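Local coordinates for N-alpha-acetyltransferase 30 (Saccharomyces cerevisiae, PDB 6YGA), which catalyses, as the catalytic subunit of the NatC complex, the transfer of an acetyl group from acetyl-CoA to the N-terminal methionine of proteins such as L-A virus GAG, at residues A[47-51]-A[60-64]; A[117-121]-A[150-154]; A[63-67]-A[99-103]. One frame throughout, in Å; residues are numbered along the deposited sequence.

Contact 1 (A[47-51]-A[60-64])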
loop_
_atom_site.group_PDB
_atom_site.type_symbol
_atom_site.label_atom_id
_atom_site.label_comp_id
_atom_site.label_asym_id
_atom_site.label_seq_id
_atom_site.Cartn_x
_atom_site.Cartn_y
_atom_site.Cartn_z
ATOM N N THR A 47 -2.512 28.996 11.246
ATOM C CA THR A 47 -3.650 28.385 11.919
ATOM C C THR A 47 -4.745 29.429 12.074
ATOM O O THR A 47 -4.490 30.535 12.563
ATOM C CB THR A 47 -3.255 27.817 13.285
ATOM O OG1 THR A 47 -2.331 26.738 13.103
ATOM C CG2 THR A 47 -4.477 27.299 14.023
ATOM N N TYR A 48 -5.958 29.080 11.652
ATOM C CA TYR A 48 -7.094 29.987 11.689
ATOM C C TYR A 48 -8.245 29.341 12.443
ATOM O O TYR A 48 -8.378 28.116 12.469
ATOM C CB TYR A 48 -7.553 30.374 10.275
ATOM C CG TYR A 48 -6.653 31.385 9.611
ATOM C CD1 TYR A 48 -5.492 30.988 8.962
ATOM C CD2 TYR A 48 -6.960 32.739 9.640
ATOM C CE1 TYR A 48 -4.659 31.914 8.357
ATOM C CE2 TYR A 48 -6.137 33.672 9.038
ATOM C CZ TYR A 48 -4.987 33.256 8.398
ATOM O OH TYR A 48 -4.168 34.187 7.799
ATOM N N ILE A 49 -9.078 30.183 13.052
ATOM C CA ILE A 49 -10.263 29.731 13.766
ATOM C C ILE A 49 -11.483 30.444 13.198
ATOM O O ILE A 49 -11.388 31.513 12.589
ATOM C CB ILE A 49 -10.162 29.969 15.288
ATOM C CG1 ILE A 49 -9.762 31.419 15.577
ATOM C CG2 ILE A 49 -9.187 28.989 15.918
ATOM C CD1 ILE A 49 -9.731 31.769 17.049
ATOM N N ALA A 50 -12.642 29.827 13.400
ATOM C CA ALA A 50 -13.930 30.423 13.080
ATOM C C ALA A 50 -14.724 30.539 14.370
ATOM O O ALA A 50 -14.794 29.579 15.142
ATOM C CB ALA A 50 -14.696 29.584 12.053
ATOM N N VAL A 51 -15.301 31.717 14.613
ATOM C CA VAL A 51 -16.121 31.961 15.792
ATOM C C VAL A 51 -17.461 32.529 15.340
ATOM O O VAL A 51 -17.550 33.215 14.317
ATOM C CB VAL A 51 -15.434 32.915 16.803
ATOM C CG1 VAL A 51 -14.104 32.334 17.279
ATOM C CG2 VAL A 51 -15.235 34.309 16.206
ATOM N N ILE A 60 -15.561 31.540 21.350
ATOM C CA ILE A 60 -15.145 30.133 21.357
ATOM C C ILE A 60 -14.975 29.674 19.914
ATOM O O ILE A 60 -15.785 30.057 19.044
ATOM C CB ILE A 60 -16.164 29.268 22.112
ATOM C CG1 ILE A 60 -15.619 27.847 22.305
ATOM C CG2 ILE A 60 -17.487 29.239 21.368
ATOM C CD1 ILE A 60 -16.636 26.886 22.839
ATOM N N PRO A 61 -13.927 28.924 19.585
ATOM C CA PRO A 61 -13.788 28.433 18.209
ATOM C C PRO A 61 -14.780 27.316 17.918
ATOM O O PRO A 61 -14.866 26.334 18.658
ATOM C CB PRO A 61 -12.340 27.934 18.155
ATOM C CG PRO A 61 -11.647 28.613 19.290
ATOM C CD PRO A 61 -12.689 28.738 20.358
ATOM N N ILE A 62 -15.528 27.475 16.822
ATOM C CA ILE A 62 -16.408 26.423 16.316
ATOM C C ILE A 62 -15.823 25.723 15.098
ATOM O O ILE A 62 -16.400 24.730 14.626
ATOM C CB ILE A 62 -17.815 26.972 15.990
ATOM C CG1 ILE A 62 -17.731 28.255 15.154
ATOM C CG2 ILE A 62 -18.580 27.241 17.270
ATOM C CD1 ILE A 62 -17.744 28.037 13.651
ATOM N N GLY A 63 -14.706 26.211 14.575
ATOM C CA GLY A 63 -14.007 25.554 13.490
ATOM C C GLY A 63 -12.591 26.072 13.427
ATOM O O GLY A 63 -12.301 27.192 13.861
ATOM N N CYS A 64 -11.701 25.246 12.886
ATOM C CA CYS A 64 -10.305 25.648 12.799
ATOM C C CYS A 64 -9.604 24.859 11.706
ATOM O O CYS A 64 -10.048 23.781 11.301
ATOM C CB CYS A 64 -9.583 25.450 14.133
ATOM S SG CYS A 64 -9.376 23.721 14.596
#

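Contact 2 (A[117-121]-A[150-154])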
loop_
_atom_site.group_PDB
_atom_site.type_symbol
_atom_site.label_atom_id
_atom_site.label_comp_id
_atom_site.label_asym_id
_atom_site.label_seq_id
_atom_site.Cartn_x
_atom_site.Cartn_y
_atom_site.Cartn_z
ATOM N N LEU A 117 -2.283 17.845 0.944
ATOM C CA LEU A 117 -3.031 17.258 2.043
ATOM C C LEU A 117 -3.290 15.793 1.728
ATOM O O LEU A 117 -3.191 15.355 0.578
ATOM C CB LEU A 117 -4.353 18.000 2.295
ATOM C CG LEU A 117 -5.436 17.885 1.215
ATOM C CD1 LEU A 117 -6.469 16.824 1.574
ATOM C CD2 LEU A 117 -6.110 19.226 0.961
ATOM N N GLU A 118 -3.616 15.036 2.770
ATOM C CA GLU A 118 -4.060 13.659 2.637
ATOM C C GLU A 118 -5.491 13.558 3.138
ATOM O O GLU A 118 -5.876 14.252 4.086
ATOM C CB GLU A 118 -3.162 12.695 3.421
ATOM C CG GLU A 118 -1.696 12.748 3.030
ATOM C CD GLU A 118 -0.844 13.475 4.048
ATOM O OE1 GLU A 118 -1.401 13.969 5.052
ATOM O OE2 GLU A 118 0.386 13.549 3.845
ATOM N N THR A 119 -6.276 12.697 2.498
ATOM C CA THR A 119 -7.661 12.503 2.888
ATOM C C THR A 119 -8.070 11.079 2.542
ATOM O O THR A 119 -7.414 10.395 1.752
ATOM C CB THR A 119 -8.586 13.525 2.209
ATOM O OG1 THR A 119 -9.881 13.487 2.820
ATOM C CG2 THR A 119 -8.730 13.219 0.735
ATOM N N GLU A 120 -9.158 10.634 3.165
ATOM C CA GLU A 120 -9.675 9.299 2.908
ATOM C C GLU A 120 -10.302 9.236 1.523
ATOM O O GLU A 120 -10.955 10.183 1.076
ATOM C CB GLU A 120 -10.712 8.918 3.965
ATOM C CG GLU A 120 -10.223 9.010 5.407
ATOM C CD GLU A 120 -10.419 10.389 6.024
ATOM O OE1 GLU A 120 -10.599 11.372 5.273
ATOM O OE2 GLU A 120 -10.398 10.490 7.270
ATOM N N VAL A 121 -10.107 8.106 0.836
ATOM C CA VAL A 121 -10.750 7.925 -0.458
ATOM C C VAL A 121 -12.255 7.768 -0.306
ATOM O O VAL A 121 -12.999 7.979 -1.271
ATOM C CB VAL A 121 -10.149 6.718 -1.200
ATOM C CG1 VAL A 121 -8.632 6.774 -1.155
ATOM C CG2 VAL A 121 -10.659 5.418 -0.607
ATOM N N ASP A 150 -7.896 3.312 2.136
ATOM C CA ASP A 150 -6.760 3.969 1.512
ATOM C C ASP A 150 -6.866 5.486 1.662
ATOM O O ASP A 150 -7.849 6.029 2.174
ATOM C CB ASP A 150 -6.671 3.583 0.036
ATOM C CG ASP A 150 -6.587 2.080 -0.173
ATOM O OD1 ASP A 150 -6.412 1.347 0.822
ATOM O OD2 ASP A 150 -6.695 1.635 -1.338
ATOM N N ALA A 151 -5.831 6.182 1.200
ATOM C CA ALA A 151 -5.820 7.633 1.177
ATOM C C ALA A 151 -5.514 8.115 -0.229
ATOM O O ALA A 151 -4.923 7.401 -1.043
ATOM C CB ALA A 151 -4.782 8.221 2.136
ATOM N N PHE A 152 -5.936 9.343 -0.503
ATOM C CA PHE A 152 -5.501 10.093 -1.668
ATOM C C PHE A 152 -4.564 11.200 -1.204
ATOM O O PHE A 152 -4.784 11.812 -0.153
ATOM C CB PHE A 152 -6.687 10.701 -2.428
ATOM C CG PHE A 152 -7.430 9.724 -3.302
ATOM C CD1 PHE A 152 -6.750 8.754 -4.018
ATOM C CD2 PHE A 152 -8.813 9.785 -3.414
ATOM C CE1 PHE A 152 -7.435 7.860 -4.825
ATOM C CE2 PHE A 152 -9.503 8.892 -4.220
ATOM C CZ PHE A 152 -8.814 7.931 -4.925
ATOM N N LYS A 153 -3.512 11.435 -1.978
ATOM C CA LYS A 153 -2.645 12.588 -1.793
ATOM C C LYS A 153 -3.103 13.671 -2.760
ATOM O O LYS A 153 -3.030 13.486 -3.978
ATOM C CB LYS A 153 -1.185 12.215 -2.042
ATOM C CG LYS A 153 -0.186 13.315 -1.743
ATOM C CD LYS A 153 1.235 12.828 -1.965
ATOM C CE LYS A 153 2.238 13.741 -1.290
ATOM N NZ LYS A 153 3.589 13.117 -1.237
ATOM N N LEU A 154 -3.595 14.783 -2.220
ATOM C CA LEU A 154 -4.121 15.879 -3.023
ATOM C C LEU A 154 -3.113 17.017 -3.066
ATOM O O LEU A 154 -2.514 17.365 -2.044
ATOM C CB LEU A 154 -5.447 16.390 -2.461
ATOM C CG LEU A 154 -6.559 15.354 -2.306
ATOM C CD1 LEU A 154 -7.831 15.979 -1.750
ATOM C CD2 LEU A 154 -6.829 14.685 -3.636
#

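Contact 3 (A[63-67]-A[99-103])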
loop_
_atom_site.group_PDB
_atom_site.type_symbol
_atom_site.label_atom_id
_atom_site.label_comp_id
_atom_site.label_asym_id
_atom_site.label_seq_id
_atom_site.Cartn_x
_atom_site.Cartn_y
_atom_site.Cartn_z
ATOM N N GLY A 63 -14.706 26.211 14.575
ATOM C CA GLY A 63 -14.007 25.554 13.490
ATOM C C GLY A 63 -12.591 26.072 13.427
ATOM O O GLY A 63 -12.301 27.192 13.861
ATOM N N CYS A 64 -11.701 25.246 12.886
ATOM C CA CYS A 64 -10.305 25.648 12.799
ATOM C C CYS A 64 -9.604 24.859 11.706
ATOM O O CYS A 64 -10.048 23.781 11.301
ATOM C CB CYS A 64 -9.583 25.450 14.133
ATOM S SG CYS A 64 -9.376 23.721 14.596
ATOM N N ILE A 65 -8.485 25.412 11.250
ATOM C CA ILE A 65 -7.611 24.750 10.291
ATOM C C ILE A 65 -6.175 24.978 10.743
ATOM O O ILE A 65 -5.823 26.072 11.196
ATOM C CB ILE A 65 -7.865 25.257 8.853
ATOM C CG1 ILE A 65 -7.042 24.465 7.837
ATOM C CG2 ILE A 65 -7.597 26.758 8.733
ATOM C CD1 ILE A 65 -7.399 24.796 6.401
ATOM N N VAL A 66 -5.358 23.933 10.660
ATOM C CA VAL A 66 -3.980 23.961 11.139
ATOM C C VAL A 66 -3.074 23.590 9.974
ATOM O O VAL A 66 -3.255 22.533 9.355
ATOM C CB VAL A 66 -3.773 23.006 12.324
ATOM C CG1 VAL A 66 -2.371 23.146 12.866
ATOM C CG2 VAL A 66 -4.795 23.280 13.414
ATOM N N CYS A 67 -2.103 24.451 9.675
ATOM C CA CYS A 67 -1.267 24.291 8.495
ATOM C C CYS A 67 0.200 24.507 8.841
ATOM O O CYS A 67 0.542 25.127 9.850
ATOM C CB CYS A 67 -1.682 25.265 7.383
ATOM S SG CYS A 67 -3.424 25.135 6.932
ATOM N N LEU A 99 -12.538 28.324 5.751
ATOM C CA LEU A 99 -11.282 28.157 6.473
ATOM C C LEU A 99 -10.171 27.681 5.544
ATOM O O LEU A 99 -9.025 28.127 5.658
ATOM C CB LEU A 99 -11.469 27.182 7.635
ATOM C CG LEU A 99 -12.133 27.732 8.900
ATOM C CD1 LEU A 99 -12.586 26.598 9.803
ATOM C CD2 LEU A 99 -11.173 28.646 9.641
ATOM N N VAL A 100 -10.489 26.768 4.623
ATOM C CA VAL A 100 -9.491 26.325 3.656
ATOM C C VAL A 100 -9.082 27.481 2.754
ATOM O O VAL A 100 -7.895 27.675 2.468
ATOM C CB VAL A 100 -10.024 25.129 2.843
ATOM C CG1 VAL A 100 -9.028 24.729 1.770
ATOM C CG2 VAL A 100 -10.308 23.949 3.756
ATOM N N GLU A 101 -10.055 28.285 2.317
ATOM C CA GLU A 101 -9.754 29.388 1.410
ATOM C C GLU A 101 -8.864 30.431 2.073
ATOM O O GLU A 101 -7.937 30.952 1.443
ATOM C CB GLU A 101 -11.051 30.030 0.913
ATOM C CG GLU A 101 -11.804 29.199 -0.115
ATOM C CD GLU A 101 -13.095 29.855 -0.572
ATOM O OE1 GLU A 101 -13.631 30.701 0.174
ATOM O OE2 GLU A 101 -13.573 29.528 -1.679
ATOM N N ILE A 102 -9.129 30.754 3.342
ATOM C CA ILE A 102 -8.321 31.775 4.001
ATOM C C ILE A 102 -6.930 31.239 4.323
ATOM O O ILE A 102 -5.954 31.998 4.326
ATOM C CB ILE A 102 -9.044 32.308 5.254
ATOM C CG1 ILE A 102 -8.306 33.519 5.827
ATOM C CG2 ILE A 102 -9.179 31.227 6.313
ATOM C CD1 ILE A 102 -9.037 34.190 6.959
ATOM N N ALA A 103 -6.805 29.931 4.569
ATOM C CA ALA A 103 -5.493 29.350 4.837
ATOM C C ALA A 103 -4.656 29.268 3.565
ATOM O O ALA A 103 -3.465 29.600 3.577
ATOM C CB ALA A 103 -5.648 27.968 5.469
#

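Contact 1 (A[47-51]-A[60-64])
A classic beta bulge, with I62 and G63 both set against A50, marks the meeting of strands 47-52 and 61-72, which form a beta hairpin. All three backbone hydrogen bonds between the segments involve A50. Its N-H goes to G63 O at 2.7 Å, reaching the oxygen from a point tilted 34° out of the carbonyl plane. Its own oxygen takes the N-H of I62 at 2.8 Å, nearly in line with the C=O, and a weak, longer bond from G63 N, so one carbonyl serves two successive amides of the partner strand. This is how the extra residue of the bulge is accommodated. Beyond it, I49 and C64 form an antiparallel non-hydrogen-bonded pair with their CA atoms 4.2 Å apart, flanked by a CA-H...O contact from C64 CA to Y48 O.

In the seven-stranded mixed sheet of the GNAT fold, 47-52 lies between the outermost strand 3-7 and 61-72, and the side chains of I49 and A50 point to different faces. With chi1 at 51°, I49 CG1 takes the place between the backbone N and carbonyl carbon, which leaves CG2 beside the N, 4.0 Å from P61 CB and equally near C64 CB; helix 13-26 packs on I49, P61 and C64 through Q15, S18, I19 and I23. A50 CB points to the opposite face, where I62 CD1 comes within 3.8 Å of it; I95 of helix 95-109 packs on both. Near the loop that joins the two strands, V51 CG1 lies 3.3 Å from I60 O.

Contact 2 (A[117-121]-A[150-154])
With CG anti to the carbonyl carbon in F152 (chi1 -78°) and CG1 likewise anti to it in V121 (chi1 -47°), the valine methyl comes to lie over the phenylalanine ring. CG1 stands 3.6 Å from the ring centroid and 5° off the normal, a CH-pi contact over the face, and the same methyl also rests on the backbone of D150 and A151. Further along this side of the sheet, L154 CD1 meets L117 CD1 at 3.7 Å and T119 CG2 at 3.8 Å; Y130 of helix 124-131 packs on both leucines and L127 on T119.

The strands pair antiparallel, L117 with L154 and T119 with F152 each joined by two N-H...O bonds. The shortest are L154 N to L117 O and F152 N to T119 O, both 2.9 Å. A weak bond from V121 N to D150 O extends the ladder past strand 114-120.

On the reverse side E118 and K153 are paired, yet E118 OE1 is bonded to Y80 and the carboxylate does not meet the lysine. At the end of the pairing D150 OD1 accepts from R143 N and OD2 forms a salt bridge with R140. Cohesion between these strands therefore rests on backbone bonds and apolar contacts, while the carboxylates of E118 and D150 bond to other parts of the fold.

Contact 3 (A[63-67]-A[99-103])
Helix 95-109 packs here against strand 61-72, in the helix-on-sheet layering of the GNAT fold: the short segments run 36° apart with their axes 8.7 Å from each other at closest. I65 and L99 carry most of it, and the interaction is almost wholly van der Waals.

Among the apolar side-chain contacts, both branches of I65 meet the helix. CG1 lies anti to the backbone N (chi1 -175°), and with chi2 also extended it sends CD1 out to the helix surface, 3.7 Å from A103 CB and 4.0 Å from V100 CG2. The shorter branch, CG2, meets L99 CB at 4.0 Å. One turn on from L99, A103 CB touches not only I65 CD1 but also C67 SG, 3.9 Å away. I81 and L84 of strand 76-86 pack on the flank of I65, and Y48 of strand 47-52 lies against it on another side, so the isoleucine is buried within the core.

The remaining contacts are of side chain with backbone. I65 CG2 lies 3.7 Å from L99 O, an oxygen already engaged by the N-H of A103 within the helix. At the other end of the contact L99 reaches over the strand where it has no side chain to clear: G63 leaves its backbone uncovered, and L99 CD1 comes to 3.7 Å from G63 C and 3.5 Å from C64 N.

Overall arrangement
Contacts 1 and 3 sit in the core and share G63 and C64 of strand 61-72: contact 1 joins it to its sheet neighbour 47-52, and contact 3 packs helix 95-109 on the same sheet. They touch directly, with Y48 O probably hydrogen-bonded to I65 N. Contact 2 lies across the chain's centre, about 23 Å from contact 1 between centres, and is only partly buried; the N-alpha-acetyltransferase 35 chain packs on its D150 and F152, and also reaches E101 of segment 99-103. The chemistry differs accordingly: bulged backbone pairing in contact 1, regular pairing with E118 and K153 on one face in contact 2, van der Waals packing without hydrogen bonds between strand and helix in contact 3.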